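Local coordinates for uncharacterized protein (Bacteroides ovatus, PDB 4IRT) that is of unknown function but, as a putative neuraminidase with a BNR repeat-like domain, may cleave sialic acid from glycans, at residues Y269-I282 with Q292-L304. Numbering follows the deposited sequence.
Sequences YWREPNSDVPQYRI and QRQITDRQTPFTL
Arg298 NH1 sits between two carbonyls: it gives a nearly straight bond (N-H...O 166°) to Pro278 O at 3.3 Å, at the guanidinium edge, and a more bent one to Thr300 O at 2.9 Å, tilted from that plane. Its NE forms a salt bridge with Asp332. The amide of Gln279 reads the backbone of the same arginine twice: OE1 takes Arg298 N at 2.9 Å on a lone pair in the carbonyl plane, and NE2 gives to Arg298 O at 3.0 Å. A bend at chi2 (-75°) turns this amide to the loop, while the extended Gln294 passes across Gln279 CG and CD to reach Thr296 O with its NE2. Val277 CG1 and CG2 rest on carbonyls of 298-300. Beyond them, Pro278 CG lies over a face of Phe302, 3.5 Å from the ring centroid (CH-pi), and Phe302 meets Tyr269 in an offset edge-to-face pair, planes at 76°. In the sheet, strand 278-282 pairs antiparallel with 292-294; Ile282 N bonds Arg293 O at 2.9 Å and Arg293 N returns to Ile282 O. Arg281 and Gln294 share one side of it. Trp270 NE1 lies over the centre of one face of the Arg281 guanidinium, with Gln294 CG more distant, toward the rim of the other; the group grips Glu272 OE1 with NH1 and NH2 (NH2 at 2.7 Å) and Trp270 O with NE and NH2. One water joins Arg281 NH1 to Gln292 OE1, a second Glu272 OE2 to Gln294 OE1. In place of Arg281 a leucine would probably leave the Glu272 carboxylate without its counter-charge, strip Trp270 O of two donors and break the water link to Gln292. The hairpin 278-285/290-294 closes a four-stranded antiparallel blade, as in a beta-propeller; past its last strand Ile295 N still bonds Tyr280 O (2.9 Å), and after that the side chains of Gln279 and Arg298 make the polar links across the contact.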
ATOM      1  N   TYR A 269     -11.281  -7.745  -1.299  1.00  8.41           N
ATOM      2  CA  TYR A 269     -12.704  -8.030  -1.324  1.00  8.21           C
ATOM      3  C   TYR A 269     -13.165  -8.684  -2.638  1.00  8.20           C
ATOM      4  O   TYR A 269     -12.510  -8.576  -3.665  1.00  8.06           O
ATOM      5  CB  TYR A 269     -13.565  -6.801  -0.981  1.00  8.09           C
ATOM      6  CG  TYR A 269     -13.526  -5.600  -1.937  1.00  8.11           C
ATOM      7  CD1 TYR A 269     -14.176  -5.637  -3.169  1.00  8.65           C
ATOM      8  CD2 TYR A 269     -12.876  -4.428  -1.572  1.00  8.43           C
ATOM      9  CE1 TYR A 269     -14.157  -4.544  -4.025  1.00  8.49           C
ATOM     10  CE2 TYR A 269     -12.847  -3.301  -2.415  1.00  8.38           C
ATOM     11  CZ  TYR A 269     -13.474  -3.367  -3.637  1.00  9.54           C
ATOM     12  OH  TYR A 269     -13.474  -2.288  -4.489  1.00 10.25           O
ATOM     13  N   TRP A 270     -14.269  -9.414  -2.544  1.00  8.52           N
ATOM     14  CA  TRP A 270     -14.974 -10.003  -3.683  1.00  8.70           C
ATOM     15  C   TRP A 270     -16.352 -10.511  -3.203  1.00  9.50           C
ATOM     16  O   TRP A 270     -16.593 -10.624  -2.003  1.00  9.42           O
ATOM     17  CB  TRP A 270     -14.120 -11.116  -4.345  1.00  8.54           C
ATOM     18  CG  TRP A 270     -13.953 -12.388  -3.489  1.00  8.67           C
ATOM     19  CD1 TRP A 270     -14.850 -13.418  -3.362  1.00  8.97           C
ATOM     20  CD2 TRP A 270     -12.798 -12.773  -2.730  1.00  8.45           C
ATOM     21  NE1 TRP A 270     -14.340 -14.398  -2.540  1.00  9.14           N
ATOM     22  CE2 TRP A 270     -13.086 -14.027  -2.136  1.00  8.74           C
ATOM     23  CE3 TRP A 270     -11.545 -12.199  -2.515  1.00  8.07           C
ATOM     24  CZ2 TRP A 270     -12.177 -14.684  -1.325  1.00  9.05           C
ATOM     25  CZ3 TRP A 270     -10.647 -12.861  -1.674  1.00  8.33           C
ATOM     26  CH2 TRP A 270     -10.966 -14.073  -1.104  1.00  8.51           C
ATOM     27  N   ARG A 271     -17.253 -10.823  -4.138  1.00 10.12           N
ATOM     28  CA  ARG A 271     -18.610 -11.283  -3.774  1.00 11.52           C
ATOM     29  C   ARG A 271     -18.755 -12.801  -3.633  1.00 11.02           C
ATOM     30  O   ARG A 271     -17.988 -13.591  -4.206  1.00 11.08           O
ATOM     31  CB  ARG A 271     -19.673 -10.780  -4.767  1.00 12.18           C
ATOM     32  CG  ARG A 271     -19.638 -11.406  -6.161  1.00 12.81           C
ATOM     33  CD  ARG A 271     -20.823 -10.942  -7.024  1.00 13.96           C
ATOM     34  NE  ARG A 271     -20.674 -11.480  -8.379  1.00 14.49           N
ATOM     35  CZ  ARG A 271     -21.044 -12.705  -8.757  1.00 14.34           C
ATOM     36  NH1 ARG A 271     -21.621 -13.541  -7.900  1.00 14.30           N
ATOM     37  NH2 ARG A 271     -20.803 -13.129  -9.998  1.00 13.72           N
ATOM     38  N   GLU A 272     -19.721 -13.207  -2.821  1.00 11.03           N
ATOM     39  CA  GLU A 272     -20.181 -14.607  -2.828  1.00 11.44           C
ATOM     40  C   GLU A 272     -20.829 -14.962  -4.178  1.00 12.62           C
ATOM     41  O   GLU A 272     -21.406 -14.094  -4.845  1.00 12.26           O
ATOM     42  CB  GLU A 272     -21.172 -14.847  -1.682  1.00 11.94           C
ATOM     43  CG  GLU A 272     -20.593 -14.700  -0.304  1.00 12.12           C
ATOM     44  CD  GLU A 272     -19.552 -15.755  -0.005  1.00 12.60           C
ATOM     45  OE1 GLU A 272     -18.393 -15.615  -0.464  1.00 11.18           O
ATOM     46  OE2 GLU A 272     -19.906 -16.734   0.692  1.00 13.41           O
ATOM     47  N   PRO A 273     -20.770 -16.253  -4.578  1.00 14.16           N
ATOM     48  CA  PRO A 273     -21.362 -16.634  -5.852  1.00 14.38           C
ATOM     49  C   PRO A 273     -22.857 -16.323  -5.912  1.00 14.23           C
ATOM     50  O   PRO A 273     -23.335 -15.793  -6.927  1.00 14.01           O
ATOM     51  CB  PRO A 273     -21.105 -18.145  -5.967  1.00 15.09           C
ATOM     52  CG  PRO A 273     -20.380 -18.549  -4.729  1.00 16.36           C
ATOM     53  CD  PRO A 273     -20.015 -17.341  -3.943  1.00 14.88           C
ATOM     54  N   ASN A 274     -23.577 -16.614  -4.828  1.00 13.38           N
ATOM     55  CA  ASN A 274     -25.013 -16.436  -4.830  1.00 14.67           C
ATOM     56  C   ASN A 274     -25.464 -15.066  -4.321  1.00 15.94           C
ATOM     57  O   ASN A 274     -26.420 -14.976  -3.589  1.00 17.36           O
ATOM     58  CB  ASN A 274     -25.677 -17.545  -4.008  1.00 15.72           C
ATOM     59  CG  ASN A 274     -27.060 -17.855  -4.503  1.00 17.62           C
ATOM     60  OD1 ASN A 274     -27.477 -17.315  -5.535  1.00 17.88           O
ATOM     61  ND2 ASN A 274     -27.752 -18.788  -3.840  1.00 17.90           N
ATOM     62  N   SER A 275     -24.782 -14.003  -4.744  1.00 15.50           N
ATOM     63  CA  SER A 275     -25.007 -12.672  -4.208  1.00 16.41           C
ATOM     64  C   SER A 275     -24.532 -11.645  -5.236  1.00 15.51           C
ATOM     65  O   SER A 275     -23.801 -12.010  -6.155  1.00 14.47           O
ATOM     66  CB  SER A 275     -24.156 -12.497  -2.935  1.00 17.05           C
ATOM     67  OG  SER A 275     -24.372 -11.245  -2.318  1.00 18.55           O
ATOM     68  N   ASP A 276     -24.965 -10.393  -5.091  1.00 15.39           N
ATOM     69  CA  ASP A 276     -24.377  -9.258  -5.866  1.00 17.06           C
ATOM     70  C   ASP A 276     -23.612  -8.288  -4.938  1.00 15.47           C
ATOM     71  O   ASP A 276     -23.311  -7.137  -5.316  1.00 16.57           O
ATOM     72  CB  ASP A 276     -25.457  -8.500  -6.648  1.00 19.68           C
ATOM     73  CG  ASP A 276     -26.634  -8.090  -5.784  1.00 24.28           C
ATOM     74  OD1 ASP A 276     -26.633  -8.412  -4.571  1.00 25.05           O
ATOM     75  OD2 ASP A 276     -27.565  -7.452  -6.321  1.00 26.95           O
ATOM     76  N   VAL A 277     -23.299  -8.735  -3.722  1.00 14.69           N
ATOM     77  CA  VAL A 277     -22.695  -7.853  -2.710  1.00 13.10           C
ATOM     78  C   VAL A 277     -21.226  -8.192  -2.402  1.00 12.70           C
ATOM     79  O   VAL A 277     -20.929  -9.210  -1.787  1.00 13.81           O
ATOM     80  CB  VAL A 277     -23.460  -7.951  -1.385  1.00 13.93           C
ATOM     81  CG1 VAL A 277     -22.843  -7.041  -0.334  1.00 13.22           C
ATOM     82  CG2 VAL A 277     -24.947  -7.660  -1.582  1.00 14.70           C
ATOM     83  N   PRO A 278     -20.295  -7.301  -2.772  1.00 12.52           N
ATOM     84  CA  PRO A 278     -18.892  -7.556  -2.456  1.00 11.29           C
ATOM     85  C   PRO A 278     -18.685  -7.579  -0.956  1.00 11.61           C
ATOM     86  O   PRO A 278     -19.352  -6.827  -0.237  1.00 11.67           O
ATOM     87  CB  PRO A 278     -18.171  -6.359  -3.106  1.00 10.92           C
ATOM     88  CG  PRO A 278     -19.116  -5.898  -4.176  1.00 11.56           C
ATOM     89  CD  PRO A 278     -20.467  -6.073  -3.569  1.00 11.99           C
ATOM     90  N   GLN A 279     -17.762  -8.424  -0.482  1.00 11.15           N
ATOM     91  CA  GLN A 279     -17.507  -8.583   0.938  1.00 10.60           C
ATOM     92  C   GLN A 279     -16.021  -8.557   1.156  1.00 10.18           C
ATOM     93  O   GLN A 279     -15.272  -9.126   0.353  1.00  9.66           O
ATOM     94  CB  GLN A 279     -18.019  -9.952   1.440  1.00 11.35           C
ATOM     95  CG  GLN A 279     -19.492 -10.225   1.192  1.00 12.38           C
ATOM     96  CD  GLN A 279     -20.431  -9.467   2.127  1.00 12.69           C
ATOM     97  OE1 GLN A 279     -20.000  -8.770   3.056  1.00 12.53           O
ATOM     98  NE2 GLN A 279     -21.716  -9.594   1.875  1.00 13.91           N
ATOM     99  N   TYR A 280     -15.613  -7.946   2.261  1.00  9.96           N
ATOM    100  CA  TYR A 280     -14.233  -7.942   2.684  1.00 10.01           C
ATOM    101  C   TYR A 280     -13.738  -9.345   3.071  1.00  9.66           C
ATOM    102  O   TYR A 280     -14.483 -10.165   3.630  1.00 10.10           O
ATOM    103  CB  TYR A 280     -14.039  -6.986   3.843  1.00  9.78           C
ATOM    104  CG  TYR A 280     -14.021  -5.522   3.505  1.00  9.34           C
ATOM    105  CD1 TYR A 280     -12.928  -4.952   2.838  1.00  9.38           C
ATOM    106  CD2 TYR A 280     -15.088  -4.666   3.876  1.00  9.18           C
ATOM    107  CE1 TYR A 280     -12.869  -3.605   2.572  1.00  8.64           C
ATOM    108  CE2 TYR A 280     -15.037  -3.291   3.575  1.00  8.33           C
ATOM    109  CZ  TYR A 280     -13.933  -2.782   2.947  1.00  8.68           C
ATOM    110  OH  TYR A 280     -13.781  -1.438   2.663  1.00  9.12           O
ATOM    111  N   ARG A 281     -12.485  -9.625   2.716  1.00  9.35           N
ATOM    112  CA  ARG A 281     -11.862 -10.917   2.873  1.00  9.59           C
ATOM    113  C   ARG A 281     -10.462 -10.797   3.418  1.00  9.39           C
ATOM    114  O   ARG A 281      -9.781  -9.813   3.173  1.00  8.99           O
ATOM    115  CB  ARG A 281     -11.710 -11.577   1.496  1.00 10.05           C
ATOM    116  CG  ARG A 281     -12.977 -11.544   0.678  1.00 10.09           C
ATOM    117  CD  ARG A 281     -14.028 -12.534   1.154  1.00  9.93           C
ATOM    118  NE  ARG A 281     -15.261 -12.405   0.361  1.00 10.28           N
ATOM    119  CZ  ARG A 281     -16.169 -13.365   0.178  1.00 10.21           C
ATOM    120  NH1 ARG A 281     -16.011 -14.528   0.775  1.00 10.35           N
ATOM    121  NH2 ARG A 281     -17.250 -13.149  -0.577  1.00 10.57           N
ATOM    122  N   ILE A 282     -10.013 -11.855   4.083  1.00 10.57           N
ATOM    123  CA  ILE A 282      -8.599 -12.073   4.334  1.00 10.50           C
ATOM    124  C   ILE A 282      -8.183 -13.458   3.810  1.00 10.10           C
ATOM    125  O   ILE A 282      -8.931 -14.430   3.941  1.00 10.12           O
ATOM    126  CB  ILE A 282      -8.269 -11.869   5.843  1.00 11.13           C
ATOM    127  CG1 ILE A 282      -6.764 -11.757   6.055  1.00 11.84           C
ATOM    128  CG2 ILE A 282      -8.876 -12.970   6.711  1.00 12.43           C
ATOM    129  CD1 ILE A 282      -6.383 -11.132   7.377  1.00 11.79           C
ATOM    130  N   GLN A 292      -9.144 -18.706   3.779  1.00 13.36           N
ATOM    131  CA  GLN A 292      -9.860 -17.488   3.510  1.00 12.37           C
ATOM    132  C   GLN A 292     -10.924 -17.287   4.579  1.00 12.18           C
ATOM    133  O   GLN A 292     -11.451 -18.266   5.118  1.00 12.28           O
ATOM    134  CB  GLN A 292     -10.558 -17.555   2.141  1.00 12.39           C
ATOM    135  CG  GLN A 292     -11.573 -18.704   2.026  1.00 13.22           C
ATOM    136  CD  GLN A 292     -12.378 -18.695   0.724  1.00 14.52           C
ATOM    137  OE1 GLN A 292     -12.898 -17.667   0.304  1.00 13.19           O
ATOM    138  NE2 GLN A 292     -12.547 -19.874   0.130  1.00 17.97           N
ATOM    139  N   ARG A 293     -11.206 -16.030   4.910  1.00 11.64           N
ATOM    140  CA  ARG A 293     -12.370 -15.717   5.722  0.50 12.24           C
ATOM    141  C   ARG A 293     -13.023 -14.439   5.224  1.00 12.66           C
ATOM    142  O   ARG A 293     -12.348 -13.524   4.698  1.00 12.82           O
ATOM    143  CB  ARG A 293     -11.998 -15.594   7.206  0.50 12.87           C
ATOM    144  CG  ARG A 293     -11.433 -16.862   7.853  0.50 13.69           C
ATOM    145  CD  ARG A 293     -12.501 -17.874   8.223  0.50 14.08           C
ATOM    146  NE  ARG A 293     -11.935 -18.962   9.020  0.50 14.42           N
ATOM    147  CZ  ARG A 293     -11.320 -20.008   8.479  0.50 14.37           C
ATOM    148  NH1 ARG A 293     -11.216 -20.079   7.159  0.50 13.31           N
ATOM    149  NH2 ARG A 293     -10.828 -20.975   9.243  0.50 14.60           N
ATOM    150  N   GLN A 294     -14.331 -14.390   5.385  1.00 12.45           N
ATOM    151  CA  GLN A 294     -15.131 -13.199   5.117  1.00 12.29           C
ATOM    152  C   GLN A 294     -15.231 -12.371   6.420  1.00 12.21           C
ATOM    153  O   GLN A 294     -15.502 -12.904   7.494  1.00 11.39           O
ATOM    154  CB  GLN A 294     -16.509 -13.599   4.656  1.00 13.15           C
ATOM    155  CG  GLN A 294     -17.436 -12.435   4.310  1.00 13.79           C
ATOM    156  CD  GLN A 294     -18.795 -12.919   3.819  1.00 15.41           C
ATOM    157  OE1 GLN A 294     -18.911 -14.010   3.259  1.00 15.24           O
ATOM    158  NE2 GLN A 294     -19.814 -12.082   3.992  1.00 15.19           N
ATOM    159  N   ILE A 295     -15.033 -11.073   6.292  1.00 11.77           N
ATOM    160  CA  ILE A 295     -14.857 -10.200   7.434  1.00 12.51           C
ATOM    161  C   ILE A 295     -16.172  -9.607   7.904  1.00 13.73           C
ATOM    162  O   ILE A 295     -16.424  -9.592   9.107  1.00 16.28           O
ATOM    163  CB  ILE A 295     -13.889  -9.032   7.121  1.00 13.12           C
ATOM    164  CG1 ILE A 295     -12.580  -9.529   6.526  1.00 12.20           C
ATOM    165  CG2 ILE A 295     -13.632  -8.194   8.374  1.00 14.80           C
ATOM    166  CD1 ILE A 295     -11.807 -10.514   7.370  1.00 12.45           C
ATOM    167  N   THR A 296     -16.997  -9.091   7.004  1.00 15.19           N
ATOM    168  CA  THR A 296     -18.291  -8.507   7.446  1.00 16.06           C
ATOM    169  C   THR A 296     -19.441  -9.140   6.672  1.00 15.36           C
ATOM    170  O   THR A 296     -19.210  -9.991   5.835  1.00 15.23           O
ATOM    171  CB  THR A 296     -18.325  -6.951   7.424  1.00 20.71           C
ATOM    172  OG1 THR A 296     -18.314  -6.476   6.092  1.00 19.04           O
ATOM    173  CG2 THR A 296     -17.138  -6.331   8.177  1.00 22.04           C
ATOM    174  N   ASP A 297     -20.670  -8.792   7.016  1.00 15.11           N
ATOM    175  CA  ASP A 297     -21.836  -9.304   6.320  1.00 18.12           C
ATOM    176  C   ASP A 297     -22.566  -8.109   5.727  1.00 16.03           C
ATOM    177  O   ASP A 297     -23.622  -7.697   6.204  1.00 15.40           O
ATOM    178  CB  ASP A 297     -22.757 -10.113   7.257  1.00 24.23           C
ATOM    179  CG  ASP A 297     -23.935 -10.763   6.507  1.00 27.67           C
ATOM    180  OD1 ASP A 297     -23.818 -11.067   5.287  1.00 26.38           O
ATOM    181  OD2 ASP A 297     -25.000 -10.978   7.136  1.00 32.64           O
ATOM    182  N   ARG A 298     -21.959  -7.520   4.711  1.00 15.52           N
ATOM    183  CA  ARG A 298     -22.542  -6.366   4.029  1.00 14.78           C
ATOM    184  C   ARG A 298     -23.845  -6.759   3.332  1.00 15.64           C
ATOM    185  O   ARG A 298     -23.973  -7.866   2.846  1.00 15.22           O
ATOM    186  CB  ARG A 298     -21.563  -5.820   2.981  1.00 14.44           C
ATOM    187  CG  ARG A 298     -20.180  -5.464   3.483  1.00 13.97           C
ATOM    188  CD  ARG A 298     -19.320  -4.825   2.400  1.00 13.67           C
ATOM    189  NE  ARG A 298     -19.827  -3.481   2.119  1.00 12.61           N
ATOM    190  CZ  ARG A 298     -20.574  -3.117   1.073  1.00 13.78           C
ATOM    191  NH1 ARG A 298     -20.860  -3.952   0.078  1.00 13.54           N
ATOM    192  NH2 ARG A 298     -21.010  -1.863   1.003  1.00 13.77           N
ATOM    193  N   GLN A 299     -24.767  -5.803   3.245  1.00 16.50           N
ATOM    194  CA  GLN A 299     -26.082  -5.950   2.628  1.00 19.37           C
ATOM    195  C   GLN A 299     -26.254  -5.204   1.301  1.00 18.59           C
ATOM    196  O   GLN A 299     -27.181  -5.497   0.544  1.00 20.11           O
ATOM    197  CB  GLN A 299     -27.130  -5.340   3.583  1.00 21.94           C
ATOM    198  CG  GLN A 299     -27.206  -6.020   4.935  1.00 25.74           C
ATOM    199  CD  GLN A 299     -27.469  -7.498   4.755  1.00 28.93           C
ATOM    200  OE1 GLN A 299     -28.555  -7.881   4.322  1.00 29.85           O
ATOM    201  NE2 GLN A 299     -26.460  -8.333   5.023  1.00 26.06           N
ATOM    202  N   THR A 300     -25.421  -4.202   1.069  1.00 16.67           N
ATOM    203  CA  THR A 300     -25.621  -3.243  -0.010  1.00 19.37           C
ATOM    204  C   THR A 300     -24.739  -3.588  -1.215  1.00 17.22           C
ATOM    205  O   THR A 300     -23.513  -3.570  -1.115  1.00 16.34           O
ATOM    206  CB  THR A 300     -25.291  -1.821   0.468  1.00 20.82           C
ATOM    207  OG1 THR A 300     -25.945  -1.612   1.723  1.00 21.84           O
ATOM    208  CG2 THR A 300     -25.741  -0.756  -0.537  1.00 20.80           C
ATOM    209  N   PRO A 301     -25.376  -3.937  -2.341  1.00 15.70           N
ATOM    210  CA  PRO A 301     -24.662  -4.326  -3.543  1.00 14.76           C
ATOM    211  C   PRO A 301     -23.970  -3.178  -4.227  1.00 14.94           C
ATOM    212  O   PRO A 301     -24.379  -2.026  -4.078  1.00 15.34           O
ATOM    213  CB  PRO A 301     -25.756  -4.875  -4.463  1.00 14.99           C
ATOM    214  CG  PRO A 301     -27.020  -4.229  -3.992  1.00 16.49           C
ATOM    215  CD  PRO A 301     -26.839  -4.094  -2.499  1.00 16.95           C
ATOM    216  N   PHE A 302     -22.902  -3.504  -4.953  1.00 13.53           N
ATOM    217  CA  PHE A 302     -22.355  -2.611  -5.964  1.00 13.83           C
ATOM    218  C   PHE A 302     -21.589  -3.479  -6.937  1.00 15.69           C
ATOM    219  O   PHE A 302     -21.367  -4.663  -6.680  1.00 16.01           O
ATOM    220  CB  PHE A 302     -21.456  -1.498  -5.389  1.00 12.92           C
ATOM    221  CG  PHE A 302     -20.132  -1.966  -4.843  1.00 11.33           C
ATOM    222  CD1 PHE A 302     -18.999  -2.025  -5.649  1.00 11.41           C
ATOM    223  CD2 PHE A 302     -20.007  -2.298  -3.500  1.00 10.80           C
ATOM    224  CE1 PHE A 302     -17.775  -2.421  -5.118  1.00 11.33           C
ATOM    225  CE2 PHE A 302     -18.793  -2.713  -2.968  1.00 10.97           C
ATOM    226  CZ  PHE A 302     -17.673  -2.765  -3.771  1.00 10.50           C
ATOM    227  N   THR A 303     -21.194  -2.886  -8.055  1.00 16.42           N
ATOM    228  CA  THR A 303     -20.392  -3.591  -9.053  1.00 16.90           C
ATOM    229  C   THR A 303     -19.300  -2.681  -9.511  1.00 14.69           C
ATOM    230  O   THR A 303     -19.471  -1.456  -9.539  1.00 14.95           O
ATOM    231  CB  THR A 303     -21.232  -4.093 -10.252  1.00 18.46           C
ATOM    232  OG1 THR A 303     -20.401  -4.914 -11.088  1.00 18.41           O
ATOM    233  CG2 THR A 303     -21.825  -2.942 -11.066  1.00 19.16           C
ATOM    234  N   LEU A 304     -18.156  -3.276  -9.834  1.00 13.82           N
ATOM    235  CA  LEU A 304     -17.007  -2.536 -10.351  1.00 14.08           C
ATOM    236  C   LEU A 304     -17.157  -2.206 -11.838  1.00 15.84           C
ATOM    237  O   LEU A 304     -16.593  -1.202 -12.316  1.00 16.80           O
ATOM    238  CB  LEU A 304     -15.732  -3.356 -10.149  1.00 13.66           C
ATOM    239  CG  LEU A 304     -15.349  -3.716  -8.711  1.00 13.20           C
ATOM    240  CD1 LEU A 304     -14.137  -4.643  -8.640  1.00 13.16           C
ATOM    241  CD2 LEU A 304     -15.111  -2.418  -7.941  1.00 14.65           C
TER
HETATM  242  O   HOH W   1     -18.044 -16.488   2.826  1.00 17.34           O
HETATM  243  O   HOH W   2     -13.979 -15.909   2.187  1.00 12.08           O